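Local coordinates for CELL WALL surface anchor family protein (Streptococcus pneumoniae, PDB 2WW8), which serves as the adhesin of the Streptococcus pneumoniae pilus and takes part in recognising host cells, at residues 178-183 / 205-210; 650-655 / 661-666; 216-221 / 263-268; 184-189 / 701-706. All coordinates share one frame; numbering follows the deposited sequence.

Interaction 1. Residues 178-183 / 205-210; sequences NPYERV and GIELTV
Tyr-180, at a break in strand 171-184, and Glu-207, on strand 203-218, lean toward each other with no hydrogen bond between their segments, and their side chains pass at a slant. The phenol ring and the carboxylate are turned 42° apart, and Tyr-180 CE2 comes within 3.8 Å of Glu-207 OE1. The polar ends meet through one water: it lies in the plane of the ring, 2.6 Å from Tyr-180 OH, and donates to Glu-207 OE1 over 2.7 Å. With chi1 at 69°, the tyrosine ring is tucked between its own backbone N and carbonyl carbon, while Glu-207 stretches out beyond CG to reach the water. Arg-192 forms a salt bridge with that same Glu-207 OE1, so the oxygen has a charged partner as well as the water, which would probably favour the ionised form.

Arg-192 belongs to strand 187-196, which pairs antiparallel with both strand 171-184 and strand 203-218. The contact is therefore a next-but-one relation in a meander: the two outer strands run the same way, and their side chains reach over the middle one. Tyr-180 rests on Ser-190 and Arg-192 of that strand.

A second bridge of the same kind joins Glu-181 and Thr-209. Glu-181 OE2 stays 4.4 Å from Thr-209 OG1, and a water fills the interval, donating to Glu-181 OE2 at 3.0 Å and lying 2.6 Å from Thr-209 OG1. The threonine hydroxyl is also hydrogen-bonded to Ser-190 OG, while the backbone N of Glu-181 bonds a buffer molecule, probably from the crystallisation liquor.

Interaction 2. Residues 650-655 / 661-666; sequences AKVLYD and IRVTGL
Arg-662 bends at chi3 (48°), and this turn swings its guanidinium across to the partner strand, where Leu-653 and Asp-655 receive it. Leu-653 has CG beside its backbone N (chi1 -49°), which puts CD1 over one face of the guanidinium, 3.9 Å from Arg-662 NH1. The Asp-655 side chain crosses Arg-662 at about a right angle and puts OD1 at the guanidinium edge, the two planes 19° apart. The resulting salt bridge is loose: Arg-662 NH1 to Asp-655 OD1 is 3.4 Å, and the hydrogen bond within it is weak. Asp-655 OD2 makes a second salt bridge to Arg-660, so the carboxylate is shared between two arginines.

Beneath these side chains the backbones pair in antiparallel register. Leu-653 N donates to Arg-662 O at 2.8 Å, in the carbonyl plane, and Arg-662 N returns a bond to Leu-653 O. Lys-651 and Thr-664 form a second such pair of reciprocal hydrogen bonds, with Thr-664 N to Lys-651 O at 3.0 Å. On the opposite face of the strands, the non-hydrogen-bonded pairs supply apolar contacts: the Val-652 and Ile-661 side chains lie side by side, CG1 to CG2 at 3.9 Å; those of Tyr-654 and Ile-661 cross at a slant, CD1 to CG1 at 4.0 Å.

The two strands form a beta hairpin within the Ig-like region of the tip pilin. Strand 651-655 is an outermost strand of its five-stranded antiparallel sheet, and strand 660-668 pairs on its other side with 593-601, where Gly-665 and Leu-666 form a G1 beta bulge opposite Gly-596. Val-652 and Ala-650 pack on strand 621-625, and Tyr-654 and Ile-661 on Leu-608 of strand 606-608.

Interaction 3. Residues 216-221 / 263-268; sequences YEQKDK and TSDSEN
Tyr-216 meets Ser-264 with the edge of its ring: Ser-264 OG lies in the ring plane, 3.6 Å from Tyr-216 CD2. The same hydroxyl bonds back to Lys-261 O at the end of its helix and accepts a hydrogen bond from a water, at 3.3 Å between Ser-264 OG and the water, and that water accepts one from Tyr-216 N at 2.8 Å. A second water links the carbonyl side: it accepts from Asn-268 ND2 and gives only a weak bond to Tyr-216 O. The ring also stands edge-to-face with Phe-583.

Glu-217 turns to the other side of the strand, where OE1 forms a salt bridge with Lys-221 NZ at 2.8 Å. The loop facing this strand links helix 247-263 to strand 269-275, an outermost strand of the parallel sheet. That sheet with its helices and its magnesium site fits a von Willebrand A-like (integrin I-type) domain. Asp-265 opens a type I turn in the loop, and its OD1 accepts from Glu-267 N at 2.7 Å, an Asx turn.

Gln-218 then folds at chi2 (86°), so that its amide comes at Asn-268 from the opposite direction, the two amide planes 77° apart. One water gathers three groups here: it accepts from Gln-218 NE2 at 2.7 Å and donates to Asp-265 OD2 and Asn-268 OD1. Asn-268 is held further by Ile-262 O at its ND2 and by Leu-225 N at its OD1.

Interaction 4. Residues 184-189 / 701-706; sequences IPEGTL and HPKEVE
Glu-186, whose side chain meets Pro-702 and Lys-703, occupies the third position of a type I turn from Ile-184 to Gly-187. Ile-184 N donates to Gly-187 O and Gly-187 N to Ile-184 O, both at 3.0 Å, which closes a tight hairpin between strands 171-184 and 187-196. The facing segment, 701-706, starts at the last residue of strand 699-701 and runs on into the loop before strand 711-712, with a weak backbone bond from Glu-706 N to Lys-703 O. The nearest CA atoms, of Glu-186 and Pro-702, are 7.1 Å apart, so side chains bridge the gap.

Bending at chi2 (82°) lays the glutamate against the proline ring, the two crossing at a slant. Glu-186 CD sits 3.6 Å from Pro-702 CG, and Glu-186 CG is 3.7 Å from Pro-702 CB, so the proline ring carbons pack against the CG methylene and the carboxylate carbon of the glutamate. The loop belongs to the Ig-like region of the tip pilin, and more than 500 residues separate it from the turn, among them the parallel sheet that carries the magnesium site; chain parts from before and after that large excursion are thus brought side by side.

Lys-703 extends past the proline and kinks at chi4. Its NZ remains 4.6 Å from Glu-186 OE2, beyond a salt bridge, and a water joins them, accepting from Lys-703 NZ at 2.7 Å and donating to Glu-186 OE2. The charged partner of Glu-186 OE2 is Arg-711, while Lys-703 NZ is hydrogen-bonded to the carbonyl O of Ser-592, and the hydroxyl of that serine is bonded to Glu-186 O.

Interactions 1 and 4 touch: Arg-182 N reaches Leu-189 O at 2.7 Å, a probable hydrogen bond between strands 171-184 and 187-196, and their centres are about 15 Å apart. Interaction 3 uses the far end of strand 203-218, the strand that also carries interaction 1, with centres about 29 Å apart. Interaction 2 lies about 15 Å, centre to centre, from interaction 4. Along the chain, interactions 2 and 3 are both nested inside the loop closed by interaction 4, while 1 and 4 alternate their segments. The adhesin thus sends a long excursion out, including the probable integrin I-type domain, and returns to pair with earlier strands.

Interaction 1. Residues 178-183 / 205-210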
loop_
_atom_site.group_PDB
_atom_site.type_symbol
_atom_site.label_atom_id
_atom_site.label_comp_id
_atom_site.label_asym_id
_atom_site.label_seq_id
_atom_site.Cartn_x
_atom_site.Cartn_y
_atom_site.Cartn_z
ATOM N N ASN A 178 -6.902 -8.680 -0.384
ATOM C CA ASN A 178 -7.188 -7.481 0.369
ATOM C C ASN A 178 -7.332 -7.711 1.869
ATOM O O ASN A 178 -8.202 -8.480 2.279
ATOM C CB ASN A 178 -8.461 -6.830 -0.176
ATOM C CG ASN A 178 -8.711 -5.460 0.437
ATOM O OD1 ASN A 178 -7.877 -4.565 0.319
ATOM N ND2 ASN A 178 -9.856 -5.295 1.089
ATOM N N PRO A 179 -6.501 -7.034 2.690
ATOM C CA PRO A 179 -5.363 -6.245 2.191
ATOM C C PRO A 179 -4.246 -7.048 1.549
ATOM O O PRO A 179 -4.143 -8.257 1.793
ATOM C CB PRO A 179 -4.841 -5.525 3.449
ATOM C CG PRO A 179 -5.320 -6.259 4.552
ATOM C CD PRO A 179 -6.689 -6.826 4.136
ATOM N N TYR A 180 -3.395 -6.369 0.775
ATOM C CA TYR A 180 -2.409 -7.050 -0.026
ATOM C C TYR A 180 -1.147 -7.053 0.831
ATOM O O TYR A 180 -0.238 -7.802 0.546
ATOM C CB TYR A 180 -2.224 -6.424 -1.424
ATOM C CG TYR A 180 -1.591 -5.049 -1.499
ATOM C CD1 TYR A 180 -2.375 -3.892 -1.465
ATOM C CD2 TYR A 180 -0.191 -4.920 -1.599
ATOM C CE1 TYR A 180 -1.783 -2.620 -1.551
ATOM C CE2 TYR A 180 0.436 -3.659 -1.623
ATOM C CZ TYR A 180 -0.387 -2.520 -1.610
ATOM O OH TYR A 180 0.216 -1.299 -1.658
ATOM N N GLU A 181 -1.116 -6.225 1.868
ATOM C CA GLU A 181 -0.043 -6.233 2.839
ATOM C C GLU A 181 -0.415 -6.996 4.129
ATOM O O GLU A 181 -1.465 -6.754 4.729
ATOM C CB GLU A 181 0.367 -4.786 3.096
ATOM C CG GLU A 181 1.452 -4.679 4.179
ATOM C CD GLU A 181 2.092 -3.271 4.212
ATOM O OE1 GLU A 181 1.595 -2.399 4.963
ATOM O OE2 GLU A 181 3.084 -3.030 3.471
ATOM N N ARG A 182 0.445 -7.924 4.538
ATOM C CA ARG A 182 0.250 -8.776 5.694
ATOM C C ARG A 182 1.237 -8.410 6.813
ATOM O O ARG A 182 2.466 -8.373 6.610
ATOM C CB ARG A 182 0.466 -10.241 5.254
ATOM C CG ARG A 182 0.058 -11.284 6.297
ATOM C CD ARG A 182 0.566 -12.669 5.855
ATOM N NE ARG A 182 -0.105 -13.698 6.674
ATOM C CZ ARG A 182 0.287 -14.969 6.773
ATOM N NH1 ARG A 182 1.393 -15.347 6.158
ATOM N NH2 ARG A 182 -0.376 -15.835 7.529
ATOM N N VAL A 183 0.714 -8.227 8.025
ATOM C CA VAL A 183 1.558 -8.100 9.212
ATOM C C VAL A 183 2.101 -9.479 9.627
ATOM O O VAL A 183 1.325 -10.432 9.776
ATOM C CB VAL A 183 0.780 -7.458 10.378
ATOM C CG1 VAL A 183 1.693 -7.221 11.566
ATOM C CG2 VAL A 183 0.137 -6.104 9.900
ATOM N N GLY A 205 1.739 -6.262 -14.256
ATOM C CA GLY A 205 2.885 -6.096 -13.373
ATOM C C GLY A 205 2.615 -6.583 -11.951
ATOM O O GLY A 205 1.538 -6.287 -11.408
ATOM N N ILE A 206 3.593 -7.276 -11.361
ATOM C CA ILE A 206 3.476 -7.858 -10.046
ATOM C C ILE A 206 4.495 -7.148 -9.149
ATOM O O ILE A 206 5.623 -6.901 -9.565
ATOM C CB ILE A 206 3.827 -9.372 -10.050
ATOM C CG1 ILE A 206 2.977 -10.126 -11.081
ATOM C CG2 ILE A 206 3.478 -9.951 -8.698
ATOM C CD1 ILE A 206 1.510 -10.057 -10.795
ATOM N N GLU A 207 4.083 -6.860 -7.919
ATOM C CA GLU A 207 4.933 -6.233 -6.903
ATOM C C GLU A 207 4.894 -7.040 -5.608
ATOM O O GLU A 207 3.795 -7.344 -5.128
ATOM C CB GLU A 207 4.396 -4.812 -6.629
ATOM C CG GLU A 207 5.088 -4.069 -5.465
ATOM C CD GLU A 207 4.160 -2.989 -4.929
ATOM O OE1 GLU A 207 3.290 -3.265 -4.034
ATOM O OE2 GLU A 207 4.329 -1.869 -5.464
ATOM N N LEU A 208 6.066 -7.290 -5.011
ATOM C CA LEU A 208 6.286 -7.934 -3.701
ATOM C C LEU A 208 7.095 -6.935 -2.894
ATOM O O LEU A 208 7.990 -6.305 -3.448
ATOM C CB LEU A 208 7.092 -9.237 -3.826
ATOM C CG LEU A 208 6.337 -10.494 -4.269
ATOM C CD1 LEU A 208 5.921 -10.421 -5.738
ATOM C CD2 LEU A 208 7.194 -11.740 -3.959
ATOM N N THR A 209 6.736 -6.782 -1.616
ATOM C CA THR A 209 7.538 -5.987 -0.714
ATOM C C THR A 209 7.755 -6.775 0.587
ATOM O O THR A 209 6.968 -7.676 0.897
ATOM C CB THR A 209 6.932 -4.615 -0.383
ATOM O OG1 THR A 209 5.847 -4.742 0.548
ATOM C CG2 THR A 209 6.482 -3.835 -1.618
ATOM N N VAL A 210 8.828 -6.419 1.310
ATOM C CA VAL A 210 9.155 -7.020 2.589
ATOM C C VAL A 210 9.752 -5.879 3.413
ATOM O O VAL A 210 10.571 -5.118 2.918
ATOM C CB VAL A 210 10.186 -8.161 2.457
ATOM C CG1 VAL A 210 10.536 -8.663 3.858
ATOM C CG2 VAL A 210 9.574 -9.334 1.649
HETATM O O HOH W 1 2.734 -1.365 -2.262
HETATM O O HOH W 2 5.471 -4.865 3.110
#

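Interaction 2. Residues 650-655 / 661-666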
loop_
_atom_site.group_PDB
_atom_site.type_symbol
_atom_site.label_atom_id
_atom_site.label_comp_id
_atom_site.label_asym_id
_atom_site.label_seq_id
_atom_site.Cartn_x
_atom_site.Cartn_y
_atom_site.Cartn_z
ATOM N N ALA A 650 21.920 -8.603 -1.996
ATOM C CA ALA A 650 20.678 -9.170 -2.537
ATOM C C ALA A 650 20.906 -9.664 -3.962
ATOM O O ALA A 650 21.660 -9.029 -4.700
ATOM C CB ALA A 650 19.511 -8.158 -2.544
ATOM N N LYS A 651 20.315 -10.809 -4.318
ATOM C CA LYS A 651 20.388 -11.290 -5.689
ATOM C C LYS A 651 18.981 -11.693 -6.069
ATOM O O LYS A 651 18.243 -12.207 -5.221
ATOM C CB LYS A 651 21.283 -12.518 -5.793
ATOM C CG LYS A 651 22.714 -12.157 -6.092
ATOM C CD LYS A 651 23.633 -12.558 -4.989
ATOM C CE LYS A 651 25.034 -12.028 -5.344
ATOM N NZ LYS A 651 25.252 -10.530 -5.375
ATOM N N VAL A 652 18.639 -11.489 -7.350
ATOM C CA VAL A 652 17.389 -11.965 -7.924
ATOM C C VAL A 652 17.720 -13.076 -8.912
ATOM O O VAL A 652 18.450 -12.836 -9.879
ATOM C CB VAL A 652 16.620 -10.814 -8.566
ATOM C CG1 VAL A 652 15.232 -11.274 -8.988
ATOM C CG2 VAL A 652 16.502 -9.644 -7.556
ATOM N N LEU A 653 17.202 -14.282 -8.681
ATOM C CA LEU A 653 17.500 -15.452 -9.510
ATOM C C LEU A 653 16.226 -16.012 -10.115
ATOM O O LEU A 653 15.103 -15.838 -9.587
ATOM C CB LEU A 653 18.184 -16.561 -8.689
ATOM C CG LEU A 653 19.334 -15.932 -7.887
ATOM C CD1 LEU A 653 19.851 -16.833 -6.774
ATOM C CD2 LEU A 653 20.527 -15.621 -8.912
ATOM N N TYR A 654 16.400 -16.693 -11.240
ATOM C CA TYR A 654 15.224 -17.245 -11.899
ATOM C C TYR A 654 15.584 -18.657 -12.329
ATOM O O TYR A 654 16.500 -18.827 -13.140
ATOM C CB TYR A 654 14.836 -16.484 -13.166
ATOM C CG TYR A 654 13.661 -17.159 -13.908
ATOM C CD1 TYR A 654 12.393 -17.265 -13.317
ATOM C CD2 TYR A 654 13.816 -17.698 -15.169
ATOM C CE1 TYR A 654 11.331 -17.884 -13.960
ATOM C CE2 TYR A 654 12.746 -18.331 -15.842
ATOM C CZ TYR A 654 11.504 -18.389 -15.240
ATOM O OH TYR A 654 10.428 -18.971 -15.871
ATOM N N ASP A 655 14.897 -19.649 -11.767
ATOM C CA ASP A 655 15.190 -21.053 -12.079
ATOM C C ASP A 655 14.262 -21.417 -13.250
ATOM O O ASP A 655 13.033 -21.386 -13.094
ATOM C CB ASP A 655 14.921 -21.949 -10.855
ATOM C CG ASP A 655 15.650 -21.479 -9.558
ATOM O OD1 ASP A 655 16.860 -21.097 -9.603
ATOM O OD2 ASP A 655 15.027 -21.472 -8.447
ATOM N N ILE A 661 11.230 -17.429 -9.249
ATOM C CA ILE A 661 12.132 -16.335 -8.889
ATOM C C ILE A 661 12.495 -16.589 -7.429
ATOM O O ILE A 661 11.608 -16.921 -6.605
ATOM C CB ILE A 661 11.427 -14.967 -8.992
ATOM C CG1 ILE A 661 11.045 -14.729 -10.465
ATOM C CG2 ILE A 661 12.296 -13.796 -8.397
ATOM C CD1 ILE A 661 10.201 -13.517 -10.672
ATOM N N ARG A 662 13.777 -16.403 -7.114
ATOM C CA ARG A 662 14.195 -16.281 -5.720
ATOM C C ARG A 662 14.915 -14.946 -5.516
ATOM O O ARG A 662 15.756 -14.491 -6.346
ATOM C CB ARG A 662 15.116 -17.440 -5.299
ATOM C CG ARG A 662 14.347 -18.755 -5.269
ATOM C CD ARG A 662 15.227 -19.933 -5.581
ATOM N NE ARG A 662 16.429 -19.823 -4.786
ATOM C CZ ARG A 662 17.677 -19.934 -5.244
ATOM N NH1 ARG A 662 17.961 -20.220 -6.532
ATOM N NH2 ARG A 662 18.645 -19.782 -4.353
ATOM N N VAL A 663 14.615 -14.343 -4.373
ATOM C CA VAL A 663 15.418 -13.196 -3.952
ATOM C C VAL A 663 16.131 -13.615 -2.665
ATOM O O VAL A 663 15.481 -13.962 -1.674
ATOM C CB VAL A 663 14.563 -11.921 -3.731
ATOM C CG1 VAL A 663 15.485 -10.751 -3.259
ATOM C CG2 VAL A 663 13.696 -11.568 -4.922
ATOM N N THR A 664 17.462 -13.570 -2.694
ATOM C CA THR A 664 18.312 -13.950 -1.581
ATOM C C THR A 664 19.026 -12.750 -0.994
ATOM O O THR A 664 19.123 -11.727 -1.649
ATOM C CB THR A 664 19.339 -15.035 -2.012
ATOM O OG1 THR A 664 20.216 -14.462 -2.972
ATOM C CG2 THR A 664 18.671 -16.325 -2.644
ATOM N N GLY A 665 19.498 -12.874 0.241
ATOM C CA GLY A 665 20.399 -11.903 0.832
ATOM C C GLY A 665 19.678 -10.687 1.395
ATOM O O GLY A 665 20.183 -9.591 1.214
ATOM N N LEU A 666 18.506 -10.871 2.000
ATOM C CA LEU A 666 17.758 -9.755 2.573
ATOM C C LEU A 666 18.167 -9.549 4.018
ATOM O O LEU A 666 18.130 -10.506 4.783
ATOM C CB LEU A 666 16.238 -10.057 2.600
ATOM C CG LEU A 666 15.680 -10.235 1.146
ATOM C CD1 LEU A 666 14.168 -10.584 1.082
ATOM C CD2 LEU A 666 15.917 -8.933 0.402
#

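Interaction 3. Residues 216-221 / 263-268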
loop_
_atom_site.group_PDB
_atom_site.type_symbol
_atom_site.label_atom_id
_atom_site.label_comp_id
_atom_site.label_asym_id
_atom_site.label_seq_id
_atom_site.Cartn_x
_atom_site.Cartn_y
_atom_site.Cartn_z
ATOM N N TYR A 216 15.261 -5.355 20.215
ATOM C CA TYR A 216 16.281 -5.097 21.202
ATOM C C TYR A 216 16.138 -6.175 22.277
ATOM O O TYR A 216 15.024 -6.455 22.721
ATOM C CB TYR A 216 16.061 -3.697 21.786
ATOM C CG TYR A 216 16.142 -2.624 20.720
ATOM C CD1 TYR A 216 17.379 -2.226 20.216
ATOM C CD2 TYR A 216 14.985 -2.020 20.220
ATOM C CE1 TYR A 216 17.475 -1.272 19.223
ATOM C CE2 TYR A 216 15.059 -1.060 19.230
ATOM C CZ TYR A 216 16.308 -0.691 18.758
ATOM O OH TYR A 216 16.397 0.250 17.771
ATOM N N GLU A 217 17.221 -6.786 22.736
ATOM C CA GLU A 217 17.055 -7.826 23.750
ATOM C C GLU A 217 17.956 -7.459 24.913
ATOM O O GLU A 217 19.095 -7.028 24.723
ATOM C CB GLU A 217 17.353 -9.228 23.173
ATOM C CG GLU A 217 16.592 -9.553 21.872
ATOM C CD GLU A 217 16.945 -10.900 21.201
ATOM O OE1 GLU A 217 17.245 -11.871 21.940
ATOM O OE2 GLU A 217 16.920 -10.993 19.940
ATOM N N GLN A 218 17.443 -7.608 26.132
ATOM C CA GLN A 218 18.248 -7.273 27.282
ATOM C C GLN A 218 19.232 -8.398 27.503
ATOM O O GLN A 218 19.090 -9.510 27.019
ATOM C CB GLN A 218 17.476 -7.052 28.581
ATOM C CG GLN A 218 16.430 -5.958 28.557
ATOM C CD GLN A 218 15.084 -6.459 28.038
ATOM O OE1 GLN A 218 14.879 -7.660 27.720
ATOM N NE2 GLN A 218 14.160 -5.527 27.918
ATOM N N LYS A 219 20.260 -8.082 28.265
ATOM C CA LYS A 219 21.225 -9.132 28.587
ATOM C C LYS A 219 20.551 -10.346 29.277
ATOM O O LYS A 219 21.024 -11.483 29.141
ATOM C CB LYS A 219 22.472 -8.492 29.200
ATOM C CG LYS A 219 22.775 -7.150 28.419
ATOM C CD LYS A 219 23.643 -7.196 27.144
ATOM C CE LYS A 219 23.469 -5.925 26.312
ATOM N NZ LYS A 219 24.635 -5.303 25.576
ATOM N N ASP A 220 19.399 -10.111 29.924
ATOM C CA ASP A 220 18.540 -11.177 30.476
ATOM C C ASP A 220 17.070 -11.081 30.044
ATOM O O ASP A 220 16.351 -10.229 30.567
ATOM C CB ASP A 220 18.575 -11.206 32.018
ATOM C CG ASP A 220 17.728 -12.359 32.575
ATOM O OD1 ASP A 220 16.859 -12.845 31.808
ATOM O OD2 ASP A 220 17.916 -12.804 33.740
ATOM N N LYS A 221 16.612 -11.969 29.159
ATOM C CA LYS A 221 15.308 -11.812 28.479
ATOM C C LYS A 221 14.081 -11.699 29.390
ATOM O O LYS A 221 13.103 -10.987 29.079
ATOM C CB LYS A 221 15.034 -12.913 27.440
ATOM C CG LYS A 221 15.788 -12.757 26.128
ATOM C CD LYS A 221 17.272 -13.131 26.267
ATOM C CE LYS A 221 18.023 -13.068 24.936
ATOM N NZ LYS A 221 17.264 -13.864 23.925
ATOM N N THR A 263 9.997 1.130 23.747
ATOM C CA THR A 263 8.670 0.560 23.863
ATOM C C THR A 263 8.351 -0.329 22.667
ATOM O O THR A 263 7.275 -0.868 22.575
ATOM C CB THR A 263 7.607 1.649 23.990
ATOM O OG1 THR A 263 7.578 2.470 22.804
ATOM C CG2 THR A 263 7.798 2.483 25.253
ATOM N N SER A 264 9.288 -0.508 21.745
ATOM C CA SER A 264 9.092 -1.479 20.674
ATOM C C SER A 264 9.018 -2.894 21.273
ATOM O O SER A 264 8.386 -3.763 20.695
ATOM C CB SER A 264 10.192 -1.367 19.592
ATOM O OG SER A 264 11.442 -1.696 20.199
ATOM N N ASP A 265 9.648 -3.153 22.410
ATOM C CA ASP A 265 9.258 -4.341 23.175
ATOM C C ASP A 265 8.085 -3.977 24.126
ATOM O O ASP A 265 8.261 -3.180 25.063
ATOM C CB ASP A 265 10.462 -4.858 23.967
ATOM C CG ASP A 265 10.136 -6.089 24.843
ATOM O OD1 ASP A 265 8.997 -6.321 25.308
ATOM O OD2 ASP A 265 11.054 -6.889 25.098
ATOM N N SER A 266 6.916 -4.578 23.922
ATOM C CA SER A 266 5.724 -4.285 24.738
ATOM C C SER A 266 5.855 -4.603 26.251
ATOM O O SER A 266 5.018 -4.133 27.036
ATOM C CB SER A 266 4.485 -5.004 24.126
ATOM O OG SER A 266 4.573 -6.419 24.368
ATOM N N GLU A 267 6.854 -5.382 26.679
ATOM C CA GLU A 267 7.096 -5.514 28.126
ATOM C C GLU A 267 7.741 -4.343 28.877
ATOM O O GLU A 267 7.662 -4.250 30.119
ATOM C CB GLU A 267 7.887 -6.771 28.468
ATOM C CG GLU A 267 7.489 -7.995 27.696
ATOM C CD GLU A 267 6.676 -8.860 28.580
ATOM O OE1 GLU A 267 5.685 -8.255 29.068
ATOM O OE2 GLU A 267 7.049 -10.063 28.782
ATOM N N ASN A 268 8.341 -3.410 28.136
ATOM C CA ASN A 268 9.169 -2.391 28.761
ATOM C C ASN A 268 8.180 -1.301 29.147
ATOM O O ASN A 268 7.118 -1.253 28.576
ATOM C CB ASN A 268 10.224 -1.872 27.781
ATOM C CG ASN A 268 11.326 -2.889 27.502
ATOM O OD1 ASN A 268 11.538 -3.836 28.258
ATOM N ND2 ASN A 268 12.094 -2.640 26.456
HETATM O O HOH W 3 12.580 -4.692 20.901
HETATM O O HOH W 4 14.041 -4.222 25.216
HETATM O O HOH W 5 11.678 -6.573 27.696
#

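Interaction 4. Residues 184-189 / 701-706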
loop_
_atom_site.group_PDB
_atom_site.type_symbol
_atom_site.label_atom_id
_atom_site.label_comp_id
_atom_site.label_asym_id
_atom_site.label_seq_id
_atom_site.Cartn_x
_atom_site.Cartn_y
_atom_site.Cartn_z
ATOM N N ILE A 184 3.414 -9.566 9.852
ATOM C CA ILE A 184 4.025 -10.746 10.394
ATOM C C ILE A 184 4.930 -10.413 11.569
ATOM O O ILE A 184 5.260 -9.232 11.788
ATOM C CB ILE A 184 4.849 -11.508 9.305
ATOM C CG1 ILE A 184 5.890 -10.575 8.665
ATOM C CG2 ILE A 184 3.921 -12.125 8.365
ATOM C CD1 ILE A 184 6.882 -11.268 7.712
ATOM N N PRO A 185 5.327 -11.434 12.345
ATOM C CA PRO A 185 6.131 -11.106 13.542
ATOM C C PRO A 185 7.420 -10.400 13.129
ATOM O O PRO A 185 7.897 -9.590 13.871
ATOM C CB PRO A 185 6.456 -12.495 14.129
ATOM C CG PRO A 185 5.246 -13.306 13.808
ATOM C CD PRO A 185 4.953 -12.863 12.321
ATOM N N GLU A 186 7.959 -10.677 11.940
ATOM C CA GLU A 186 9.209 -10.082 11.487
ATOM C C GLU A 186 9.052 -8.714 10.809
ATOM O O GLU A 186 10.048 -8.072 10.433
ATOM C CB GLU A 186 9.934 -11.063 10.568
ATOM C CG GLU A 186 10.384 -12.303 11.248
ATOM C CD GLU A 186 9.263 -13.363 11.375
ATOM O OE1 GLU A 186 8.206 -13.245 10.734
ATOM O OE2 GLU A 186 9.477 -14.333 12.128
ATOM N N GLY A 187 7.814 -8.254 10.621
ATOM C CA GLY A 187 7.601 -6.956 9.947
ATOM C C GLY A 187 6.359 -7.007 9.107
ATOM O O GLY A 187 5.283 -7.236 9.636
ATOM N N THR A 188 6.477 -6.781 7.806
ATOM C CA THR A 188 5.308 -6.918 6.943
ATOM C C THR A 188 5.771 -7.526 5.602
ATOM O O THR A 188 6.959 -7.482 5.263
ATOM C CB THR A 188 4.703 -5.532 6.641
ATOM O OG1 THR A 188 5.598 -4.858 5.758
ATOM C CG2 THR A 188 4.483 -4.676 7.931
ATOM N N LEU A 189 4.846 -8.113 4.846
ATOM C CA LEU A 189 5.157 -8.532 3.507
ATOM C C LEU A 189 3.927 -8.204 2.666
ATOM O O LEU A 189 2.836 -7.956 3.230
ATOM C CB LEU A 189 5.614 -10.014 3.397
ATOM C CG LEU A 189 4.693 -11.090 3.991
ATOM C CD1 LEU A 189 3.470 -11.249 3.071
ATOM C CD2 LEU A 189 5.367 -12.465 4.152
ATOM N N HIS A 701 11.422 -16.659 3.911
ATOM C CA HIS A 701 12.126 -17.261 5.056
ATOM C C HIS A 701 12.856 -16.045 5.641
ATOM O O HIS A 701 13.805 -15.589 5.022
ATOM C CB HIS A 701 13.177 -18.310 4.653
ATOM C CG HIS A 701 12.578 -19.609 4.206
ATOM N ND1 HIS A 701 11.977 -19.766 2.976
ATOM C CD2 HIS A 701 12.495 -20.815 4.819
ATOM C CE1 HIS A 701 11.532 -21.007 2.851
ATOM N NE2 HIS A 701 11.857 -21.672 3.948
ATOM N N PRO A 702 12.426 -15.531 6.820
ATOM C CA PRO A 702 13.110 -14.343 7.339
ATOM C C PRO A 702 14.587 -14.565 7.637
ATOM O O PRO A 702 15.331 -13.595 7.632
ATOM C CB PRO A 702 12.378 -14.056 8.692
ATOM C CG PRO A 702 11.016 -14.617 8.464
ATOM C CD PRO A 702 11.269 -15.894 7.653
ATOM N N LYS A 703 15.015 -15.783 7.935
ATOM C CA LYS A 703 16.418 -16.041 8.340
ATOM C C LYS A 703 16.811 -17.370 7.709
ATOM O O LYS A 703 16.098 -18.377 7.907
ATOM C CB LYS A 703 16.565 -16.050 9.884
ATOM C CG LYS A 703 15.928 -14.878 10.687
ATOM C CD LYS A 703 16.189 -14.874 12.243
ATOM C CE LYS A 703 15.380 -13.839 13.137
ATOM N NZ LYS A 703 13.862 -13.339 13.019
ATOM N N GLU A 704 17.861 -17.419 6.880
ATOM C CA GLU A 704 18.382 -18.722 6.416
ATOM C C GLU A 704 18.764 -19.620 7.578
ATOM O O GLU A 704 18.539 -20.811 7.497
ATOM C CB GLU A 704 19.518 -18.626 5.385
ATOM C CG GLU A 704 18.911 -18.393 3.941
ATOM C CD GLU A 704 18.851 -19.639 3.050
ATOM O OE1 GLU A 704 19.844 -20.397 3.250
ATOM O OE2 GLU A 704 17.892 -19.834 2.206
ATOM N N VAL A 705 19.214 -19.046 8.695
ATOM C CA VAL A 705 19.486 -19.812 9.918
ATOM C C VAL A 705 18.233 -20.623 10.393
ATOM O O VAL A 705 18.387 -21.767 10.854
ATOM C CB VAL A 705 20.246 -18.959 10.992
ATOM C CG1 VAL A 705 19.355 -18.448 12.127
ATOM C CG2 VAL A 705 21.404 -19.742 11.579
ATOM N N GLU A 706 17.005 -20.097 10.252
ATOM C CA GLU A 706 15.801 -20.841 10.610
ATOM C C GLU A 706 15.053 -21.335 9.366
ATOM O O GLU A 706 14.103 -20.720 8.849
ATOM C CB GLU A 706 14.883 -19.973 11.461
ATOM C CG GLU A 706 15.490 -19.281 12.686
ATOM C CD GLU A 706 14.390 -18.575 13.527
ATOM O OE1 GLU A 706 13.176 -18.750 13.212
ATOM O OE2 GLU A 706 14.722 -17.841 14.506
HETATM O O HOH W 6 12.041 -15.163 12.257
#